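Local coordinates for DUF1254 domain-containing protein (Vibrio parahaemolyticus, PDB 3U07), which is of unknown function but combines DUF1254 and DUF1214 family regions and is probably exported, having a predicted signal sequence, at residues L85-V91 against N160-G166; H112-H118 against Q306-P310; Q135-Q141 against V151-V157. The protein carries 2 engineered substitutions. All coordinates share one frame; numbering follows the deposited sequence.

Contact 1 of 3, residues L85-V91 against N160-G166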
# COMPACT_ATOMS: atom_id res chain seq x y z
N LEU A 85 10.60 -1.02 5.98
CA LEU A 85 10.56 -1.99 7.06
C LEU A 85 9.19 -2.66 6.91
O LEU A 85 8.18 -1.99 6.72
CB LEU A 85 10.65 -1.31 8.43
CG LEU A 85 12.04 -0.95 8.96
CD1 LEU A 85 11.90 -0.44 10.39
CD2 LEU A 85 12.95 -2.17 8.93
N MSE A 86 9.17 -3.99 6.97
CA MSE A 86 7.92 -4.73 6.82
C MSE A 86 7.76 -5.79 7.89
O MSE A 86 8.74 -6.29 8.45
CB MSE A 86 7.85 -5.41 5.46
CG MSE A 86 7.82 -4.47 4.27
SE MSE A 86 7.90 -5.48 2.62
CE MSE A 86 9.40 -6.60 3.06
N GLY A 87 6.51 -6.15 8.15
CA GLY A 87 6.23 -7.17 9.12
C GLY A 87 4.74 -7.39 9.25
O GLY A 87 3.94 -6.75 8.56
N TRP A 88 4.38 -8.31 10.13
CA TRP A 88 2.99 -8.62 10.39
C TRP A 88 2.79 -8.61 11.89
O TRP A 88 3.53 -9.26 12.63
CB TRP A 88 2.62 -10.00 9.85
CG TRP A 88 2.61 -10.08 8.36
CD1 TRP A 88 3.65 -10.39 7.53
CD2 TRP A 88 1.48 -9.85 7.51
NE1 TRP A 88 3.25 -10.35 6.22
CE2 TRP A 88 1.92 -10.02 6.17
CE3 TRP A 88 0.14 -9.50 7.74
CZ2 TRP A 88 1.06 -9.87 5.08
CZ3 TRP A 88 -0.71 -9.34 6.65
CH2 TRP A 88 -0.24 -9.53 5.33
N LEU A 89 1.80 -7.85 12.34
CA LEU A 89 1.48 -7.76 13.75
C LEU A 89 0.42 -8.80 14.06
O LEU A 89 -0.38 -9.16 13.19
CB LEU A 89 0.90 -6.37 14.07
CG LEU A 89 1.76 -5.21 14.57
CD1 LEU A 89 3.18 -5.30 14.06
CD2 LEU A 89 1.09 -3.91 14.17
N ASP A 90 0.42 -9.31 15.28
CA ASP A 90 -0.59 -10.27 15.71
C ASP A 90 -0.98 -9.80 17.09
O ASP A 90 -0.19 -9.87 18.02
CB ASP A 90 -0.04 -11.70 15.79
CG ASP A 90 -1.04 -12.67 16.42
OD1 ASP A 90 -2.25 -12.36 16.45
OD2 ASP A 90 -0.61 -13.74 16.87
N VAL A 91 -2.20 -9.28 17.21
CA VAL A 91 -2.67 -8.76 18.49
C VAL A 91 -3.71 -9.67 19.16
O VAL A 91 -4.38 -9.26 20.12
CB VAL A 91 -3.29 -7.36 18.30
CG1 VAL A 91 -2.27 -6.42 17.65
CG2 VAL A 91 -4.55 -7.45 17.43
N ASN A 160 -7.01 -9.63 13.83
CA ASN A 160 -5.90 -9.82 14.76
C ASN A 160 -4.56 -9.75 14.06
O ASN A 160 -3.55 -9.42 14.68
CB ASN A 160 -6.04 -11.14 15.52
CG ASN A 160 -7.23 -11.14 16.46
OD1 ASN A 160 -7.56 -10.11 17.04
ND2 ASN A 160 -7.86 -12.30 16.63
N LEU A 161 -4.55 -10.05 12.77
CA LEU A 161 -3.33 -9.97 11.98
C LEU A 161 -3.40 -8.66 11.20
O LEU A 161 -4.41 -8.36 10.56
CB LEU A 161 -3.25 -11.14 10.99
CG LEU A 161 -3.17 -12.56 11.56
CD1 LEU A 161 -3.33 -13.57 10.43
CD2 LEU A 161 -1.83 -12.76 12.27
N VAL A 162 -2.34 -7.86 11.27
CA VAL A 162 -2.33 -6.60 10.54
C VAL A 162 -1.00 -6.44 9.83
O VAL A 162 0.07 -6.68 10.41
CB VAL A 162 -2.60 -5.38 11.47
CG1 VAL A 162 -3.52 -5.78 12.62
CG2 VAL A 162 -1.32 -4.82 12.00
N LYS A 163 -1.05 -6.05 8.56
CA LYS A 163 0.18 -5.88 7.79
C LYS A 163 0.80 -4.53 8.11
O LYS A 163 0.13 -3.50 8.08
CB LYS A 163 -0.12 -6.02 6.29
CG LYS A 163 1.09 -5.84 5.37
CD LYS A 163 0.76 -6.34 3.96
CE LYS A 163 1.76 -5.84 2.92
NZ LYS A 163 3.18 -5.84 3.40
N LEU A 164 2.10 -4.54 8.42
CA LEU A 164 2.81 -3.31 8.75
C LEU A 164 3.89 -2.99 7.73
O LEU A 164 4.64 -3.87 7.31
CB LEU A 164 3.45 -3.44 10.14
CG LEU A 164 4.29 -2.27 10.67
CD1 LEU A 164 4.46 -2.41 12.18
CD2 LEU A 164 5.66 -2.24 9.99
N MSE A 165 3.95 -1.72 7.34
CA MSE A 165 4.95 -1.24 6.39
C MSE A 165 5.44 0.12 6.84
O MSE A 165 4.65 1.03 7.08
CB MSE A 165 4.36 -1.12 4.98
CG MSE A 165 5.23 -0.34 3.99
SE MSE A 165 6.69 -1.33 3.17
CE MSE A 165 7.05 -0.11 1.71
N GLY A 166 6.76 0.26 6.96
CA GLY A 166 7.34 1.53 7.35
C GLY A 166 8.22 2.02 6.21
O GLY A 166 8.93 1.23 5.59
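The six-membered ring of W88 lies against the aliphatic chain of K163, whose CB sits over one face, 3.7 Å from the centroid, in a CH-pi contact shifted toward the CZ3-CH2 rim. With its CG anti to the backbone N (chi1 179°) and the chain straight as far as CE, the lysine runs along the indole, its CD 3.6 Å from CH2 of W88. F47 of helix 26-52 meets the tryptophan edge to face, while K163 makes a cation-pi contact with W307. D90 OD1 lies 4.1 Å from N160 CB, the carboxylate and amide planes 48° apart; R205 forms a salt bridge with D90, and D225 is hydrogen-bonded to N160 ND2. On the W88 face, the selenomethionines M86 and M165 run side by side, M86 CG 3.5 Å from M165 SE; on the opposite face of the sheet, V162 CG2 presses within 3.4 Å of L89 CD2, and L164 CD1 lies 3.7 Å from L89 CD1. Seven backbone hydrogen bonds join the two segments, paired at L85-G166, G87-L164 and L89-V162, with V91 N to N160 O closing the row. This is classic antiparallel pairing, joining outer strand 82-90 to strand 161-169 in a four-stranded sheet.

Contact 2 of 3, residues H112-H118 against Q306-P310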
# COMPACT_ATOMS: atom_id res chain seq x y z
N HIS A 112 2.64 2.62 8.20
CA HIS A 112 1.37 2.30 7.57
C HIS A 112 0.91 0.88 7.89
O HIS A 112 1.64 -0.08 7.64
CB HIS A 112 1.53 2.47 6.06
CG HIS A 112 0.32 2.09 5.26
ND1 HIS A 112 0.42 1.54 4.00
CD2 HIS A 112 -1.00 2.19 5.53
CE1 HIS A 112 -0.80 1.32 3.53
NE2 HIS A 112 -1.67 1.70 4.43
N THR A 113 -0.29 0.74 8.45
CA THR A 113 -0.82 -0.57 8.79
C THR A 113 -2.18 -0.77 8.16
O THR A 113 -2.96 0.17 8.02
CB THR A 113 -0.96 -0.77 10.33
OG1 THR A 113 -1.76 0.28 10.88
CG2 THR A 113 0.41 -0.77 11.01
N MSE A 114 -2.47 -2.01 7.77
CA MSE A 114 -3.74 -2.35 7.15
C MSE A 114 -4.24 -3.67 7.72
O MSE A 114 -3.43 -4.53 8.08
CB MSE A 114 -3.58 -2.47 5.63
CG MSE A 114 -3.21 -1.15 4.96
SE MSE A 114 -3.04 -1.29 3.03
CE MSE A 114 -1.30 -2.12 3.04
N ASP A 115 -5.55 -3.82 7.81
CA ASP A 115 -6.09 -5.06 8.34
C ASP A 115 -6.38 -6.05 7.23
O ASP A 115 -6.22 -5.73 6.04
CB ASP A 115 -7.35 -4.81 9.19
CG ASP A 115 -8.49 -4.18 8.40
OD1 ASP A 115 -8.67 -4.49 7.20
OD2 ASP A 115 -9.24 -3.38 9.01
N MSE A 116 -6.80 -7.25 7.62
CA MSE A 116 -7.09 -8.33 6.68
C MSE A 116 -8.32 -8.12 5.80
O MSE A 116 -8.68 -8.99 5.01
CB MSE A 116 -7.20 -9.65 7.44
CG MSE A 116 -5.91 -10.04 8.14
SE MSE A 116 -4.45 -10.32 6.87
CE MSE A 116 -5.07 -12.03 6.24
N GLY A 117 -8.98 -6.97 5.94
CA GLY A 117 -10.14 -6.70 5.11
C GLY A 117 -9.72 -5.69 4.05
O GLY A 117 -10.54 -5.18 3.28
N HIS A 118 -8.42 -5.41 4.05
CA HIS A 118 -7.74 -4.47 3.16
C HIS A 118 -8.08 -3.00 3.42
O HIS A 118 -8.19 -2.20 2.49
CB HIS A 118 -7.97 -4.82 1.68
CG HIS A 118 -6.90 -4.28 0.77
ND1 HIS A 118 -7.10 -3.17 -0.03
CD2 HIS A 118 -5.63 -4.68 0.55
CE1 HIS A 118 -5.98 -2.92 -0.70
NE2 HIS A 118 -5.08 -3.81 -0.36
N GLN A 306 -3.07 -3.71 -4.51
CA GLN A 306 -3.09 -4.24 -3.15
C GLN A 306 -2.06 -3.65 -2.20
O GLN A 306 -0.91 -3.45 -2.56
CB GLN A 306 -2.98 -5.77 -3.18
CG GLN A 306 -3.31 -6.44 -1.85
CD GLN A 306 -3.10 -7.94 -1.90
OE1 GLN A 306 -2.10 -8.41 -2.45
NE2 GLN A 306 -4.02 -8.71 -1.32
N TRP A 307 -2.52 -3.38 -0.98
CA TRP A 307 -1.68 -2.82 0.08
C TRP A 307 -1.27 -1.36 -0.17
O TRP A 307 -0.40 -0.83 0.52
CB TRP A 307 -0.42 -3.68 0.28
CG TRP A 307 -0.71 -5.13 0.51
CD1 TRP A 307 -0.21 -6.20 -0.19
CD2 TRP A 307 -1.59 -5.69 1.50
NE1 TRP A 307 -0.71 -7.38 0.31
CE2 TRP A 307 -1.56 -7.10 1.35
CE3 TRP A 307 -2.39 -5.14 2.51
CZ2 TRP A 307 -2.31 -7.96 2.15
CZ3 TRP A 307 -3.14 -6.00 3.32
CH2 TRP A 307 -3.08 -7.39 3.14
N GLY A 308 -1.92 -0.72 -1.13
CA GLY A 308 -1.60 0.66 -1.43
C GLY A 308 -2.05 1.66 -0.38
O GLY A 308 -3.06 1.47 0.31
N LEU A 309 -1.28 2.73 -0.26
CA LEU A 309 -1.57 3.81 0.69
C LEU A 309 -2.76 4.64 0.21
O LEU A 309 -3.01 4.73 -0.99
CB LEU A 309 -0.37 4.76 0.80
CG LEU A 309 0.80 4.44 1.73
CD1 LEU A 309 1.98 5.32 1.38
CD2 LEU A 309 0.37 4.66 3.18
N PRO A 310 -3.52 5.22 1.15
CA PRO A 310 -4.66 6.04 0.76
C PRO A 310 -4.03 7.20 -0.03
O PRO A 310 -2.94 7.66 0.31
CB PRO A 310 -5.23 6.49 2.10
CG PRO A 310 -4.94 5.30 2.99
CD PRO A 310 -3.51 4.97 2.61
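H118 and W307 supply the one hydrogen bond between the segments: the W307 backbone N-H points almost straight (177°) at H118 NE2, 2.7 Å away and near the imidazole plane. The ring nitrogen is therefore the acceptor, and H118 brings its ring to the W307 amide by placing CG opposite its backbone N (chi1 -157°). Among the ring contacts, H118 and the six-membered ring of W307 are inclined at 47°, with H118 CD2 and Q306 CG over one indole face. M114 CE touches W307 CE3 at 3.3 Å, with its selenium at the indole edge in a Met-aromatic contact. At the other end L309 CD2 sits over the H112 ring, 3.3 Å from its centroid, a close CH-pi contact, while H112 NE2 is hydrogen-bonded to T120 OG1. Polar bonds inside 112-118 shape the turn that presents H118: D115 OD1 accepts from G117 N at 2.8 Å in an Asx turn, within a type I turn from D115 to H118. Strand 109-115 meets the loop between helix 295-305 and strand 315-319, with F46 and A43 of helix 26-52 against W307 and strand 120-125 touching M114 and P310.

Contact 3 of 3, residues Q135-Q141 against V151-V157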
# COMPACT_ATOMS: atom_id res chain seq x y z
N GLN A 135 5.14 5.95 20.72
CA GLN A 135 4.83 4.56 21.06
C GLN A 135 3.41 4.34 20.57
O GLN A 135 2.46 4.88 21.14
CB GLN A 135 4.91 4.36 22.57
CG GLN A 135 6.28 4.65 23.19
CD GLN A 135 7.39 3.77 22.63
OE1 GLN A 135 7.14 2.73 22.03
NE2 GLN A 135 8.63 4.19 22.84
N PHE A 136 3.25 3.56 19.51
CA PHE A 136 1.94 3.32 18.94
C PHE A 136 1.45 1.92 19.26
O PHE A 136 2.05 0.93 18.86
CB PHE A 136 2.02 3.55 17.42
CG PHE A 136 2.55 4.92 17.07
CD1 PHE A 136 1.75 6.05 17.22
CD2 PHE A 136 3.85 5.08 16.61
CE1 PHE A 136 2.24 7.32 16.94
CE2 PHE A 136 4.36 6.36 16.32
CZ PHE A 136 3.55 7.48 16.49
N MSE A 137 0.36 1.86 20.01
CA MSE A 137 -0.18 0.58 20.42
C MSE A 137 -1.35 0.13 19.56
O MSE A 137 -2.29 0.89 19.33
CB MSE A 137 -0.61 0.63 21.90
CG MSE A 137 -1.00 -0.72 22.48
SE MSE A 137 -1.42 -0.68 24.40
CE MSE A 137 -3.30 -0.39 24.23
N PHE A 138 -1.26 -1.10 19.08
CA PHE A 138 -2.30 -1.69 18.26
C PHE A 138 -2.97 -2.76 19.13
O PHE A 138 -2.30 -3.65 19.65
CB PHE A 138 -1.70 -2.33 17.01
CG PHE A 138 -1.04 -1.34 16.11
CD1 PHE A 138 0.20 -0.81 16.43
CD2 PHE A 138 -1.71 -0.87 14.98
CE1 PHE A 138 0.79 0.18 15.64
CE2 PHE A 138 -1.13 0.12 14.17
CZ PHE A 138 0.11 0.64 14.50
N ALA A 139 -4.28 -2.65 19.29
CA ALA A 139 -5.01 -3.61 20.10
C ALA A 139 -6.24 -4.09 19.38
O ALA A 139 -6.80 -3.36 18.54
CB ALA A 139 -5.41 -2.96 21.44
N ALA A 140 -6.64 -5.32 19.70
CA ALA A 140 -7.80 -5.87 19.10
C ALA A 140 -8.92 -4.99 19.55
O ALA A 140 -8.91 -4.39 20.66
CB ALA A 140 -8.07 -7.30 19.51
N GLN A 141 -9.86 -4.91 18.67
CA GLN A 141 -11.00 -4.11 18.93
C GLN A 141 -11.70 -4.39 20.26
O GLN A 141 -12.15 -3.45 20.89
CB GLN A 141 -11.89 -4.27 17.73
CG GLN A 141 -13.08 -3.38 17.79
CD GLN A 141 -12.72 -1.91 17.67
OE1 GLN A 141 -12.65 -1.19 18.66
NE2 GLN A 141 -12.48 -1.46 16.45
N VAL A 151 2.22 5.19 26.31
CA VAL A 151 1.72 5.08 24.94
C VAL A 151 1.16 6.38 24.39
O VAL A 151 0.38 7.06 25.05
CB VAL A 151 0.66 3.97 24.84
CG1 VAL A 151 -0.09 4.05 23.50
CG2 VAL A 151 1.34 2.61 24.98
N ASP A 152 1.57 6.72 23.17
CA ASP A 152 1.11 7.94 22.51
C ASP A 152 -0.29 7.82 21.92
O ASP A 152 -1.19 8.57 22.26
CB ASP A 152 2.10 8.32 21.41
CG ASP A 152 3.37 8.93 21.95
OD1 ASP A 152 3.38 10.15 22.20
OD2 ASP A 152 4.36 8.18 22.15
N GLU A 153 -0.46 6.85 21.03
CA GLU A 153 -1.74 6.64 20.38
C GLU A 153 -2.09 5.17 20.38
O GLU A 153 -1.22 4.31 20.39
CB GLU A 153 -1.69 7.14 18.93
CG GLU A 153 -1.32 8.61 18.77
CD GLU A 153 -2.38 9.55 19.34
OE1 GLU A 153 -3.58 9.22 19.26
OE2 GLU A 153 -2.01 10.62 19.85
N VAL A 154 -3.39 4.89 20.39
CA VAL A 154 -3.89 3.52 20.38
C VAL A 154 -4.67 3.29 19.09
O VAL A 154 -5.54 4.08 18.73
CB VAL A 154 -4.84 3.25 21.57
CG1 VAL A 154 -5.37 1.82 21.49
CG2 VAL A 154 -4.11 3.48 22.89
N VAL A 155 -4.35 2.20 18.40
CA VAL A 155 -5.04 1.85 17.16
C VAL A 155 -5.86 0.58 17.40
O VAL A 155 -5.29 -0.49 17.68
CB VAL A 155 -4.06 1.55 16.01
CG1 VAL A 155 -4.85 1.19 14.76
CG2 VAL A 155 -3.16 2.74 15.77
N ARG A 156 -7.18 0.68 17.32
CA ARG A 156 -8.04 -0.48 17.49
C ARG A 156 -8.15 -1.17 16.13
O ARG A 156 -8.53 -0.54 15.15
CB ARG A 156 -9.43 -0.05 17.97
CG ARG A 156 -9.44 0.50 19.39
CD ARG A 156 -9.29 -0.62 20.42
NE ARG A 156 -9.19 -0.10 21.78
CZ ARG A 156 -9.17 -0.85 22.88
NH1 ARG A 156 -9.24 -2.17 22.80
NH2 ARG A 156 -9.07 -0.27 24.07
N VAL A 157 -7.80 -2.45 16.06
CA VAL A 157 -7.84 -3.16 14.78
C VAL A 157 -8.92 -4.25 14.76
O VAL A 157 -9.18 -4.91 15.77
CB VAL A 157 -6.45 -3.77 14.43
CG1 VAL A 157 -5.38 -2.68 14.44
CG2 VAL A 157 -6.07 -4.88 15.41
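D152 grips Q135 at both ends of its peptide backbone: the carboxylate OD2 accepts from Q135 N at 2.8 Å, on its anti side but tilted 25° from the carboxylate plane, and D152 N donates to Q135 O at 2.9 Å. The side chain of D152 thus stands in for a backbone acceptor, whereas Q135 sends its own OE1 to S99. From there the bonds pass from main chain to main chain. M137 is bonded through both its backbone N and O to the same strand, N to E153 O and O from V155 N, the latter bond short at 2.6 Å. A139 repeats the pattern, with N to V155 O and O from V157 N. Such alternation, in which one residue bonds to the two that flank its opposite number, is the mark of parallel strands; here 153-157 forms the outer strand of a mixed four-stranded sheet beside 134-140, which in turn pairs antiparallel with 96-100. F136 and F138 instead make backbone hydrogen bonds to V98 and V96 of that third strand. At the far end V157 O accepts from Q141 N at 3.0 Å, a more bent bond of 136°. R156 NH1 reaches A140 O, 3.1 Å away in the guanidinium plane, and donates to W143 O; two carbonyls thereby fix the group, and a bend at chi2 (-74°) helps bring it over A139 CB. Side chains pack on the two sheet faces. F138 has V155 CG2 over one face in a CH-pi contact and V157 CG1 at its edge, whereas E153 CB lies at the edge of the F136 ring, on which F124 stacks. On the other sheet face M137 CB rests against V151 CG1 at 3.8 Å.

In the fold
All three contacts draw on the β-rich part of the chain between residues 82 and 169. Contacts 1 and 2 lie about 10 Å apart between centres and both reach one antiparallel sheet, in which strand 161-169 bonds to 82-90 on one side and to 109-115 on the other. Contact 3, about 13 Å from contact 1 and 16 Å from contact 2, belongs to a separate mixed sheet; T113 against F138, with V91 just past strand 82-90 against V157, marks where the two sheets pack. Contact 3 falls between the segments of contact 1 in sequence, whereas contacts 1 and 2 interleave. Segment 306-310 brings the region beyond helix 295-305 back onto the DUF1254 sheet.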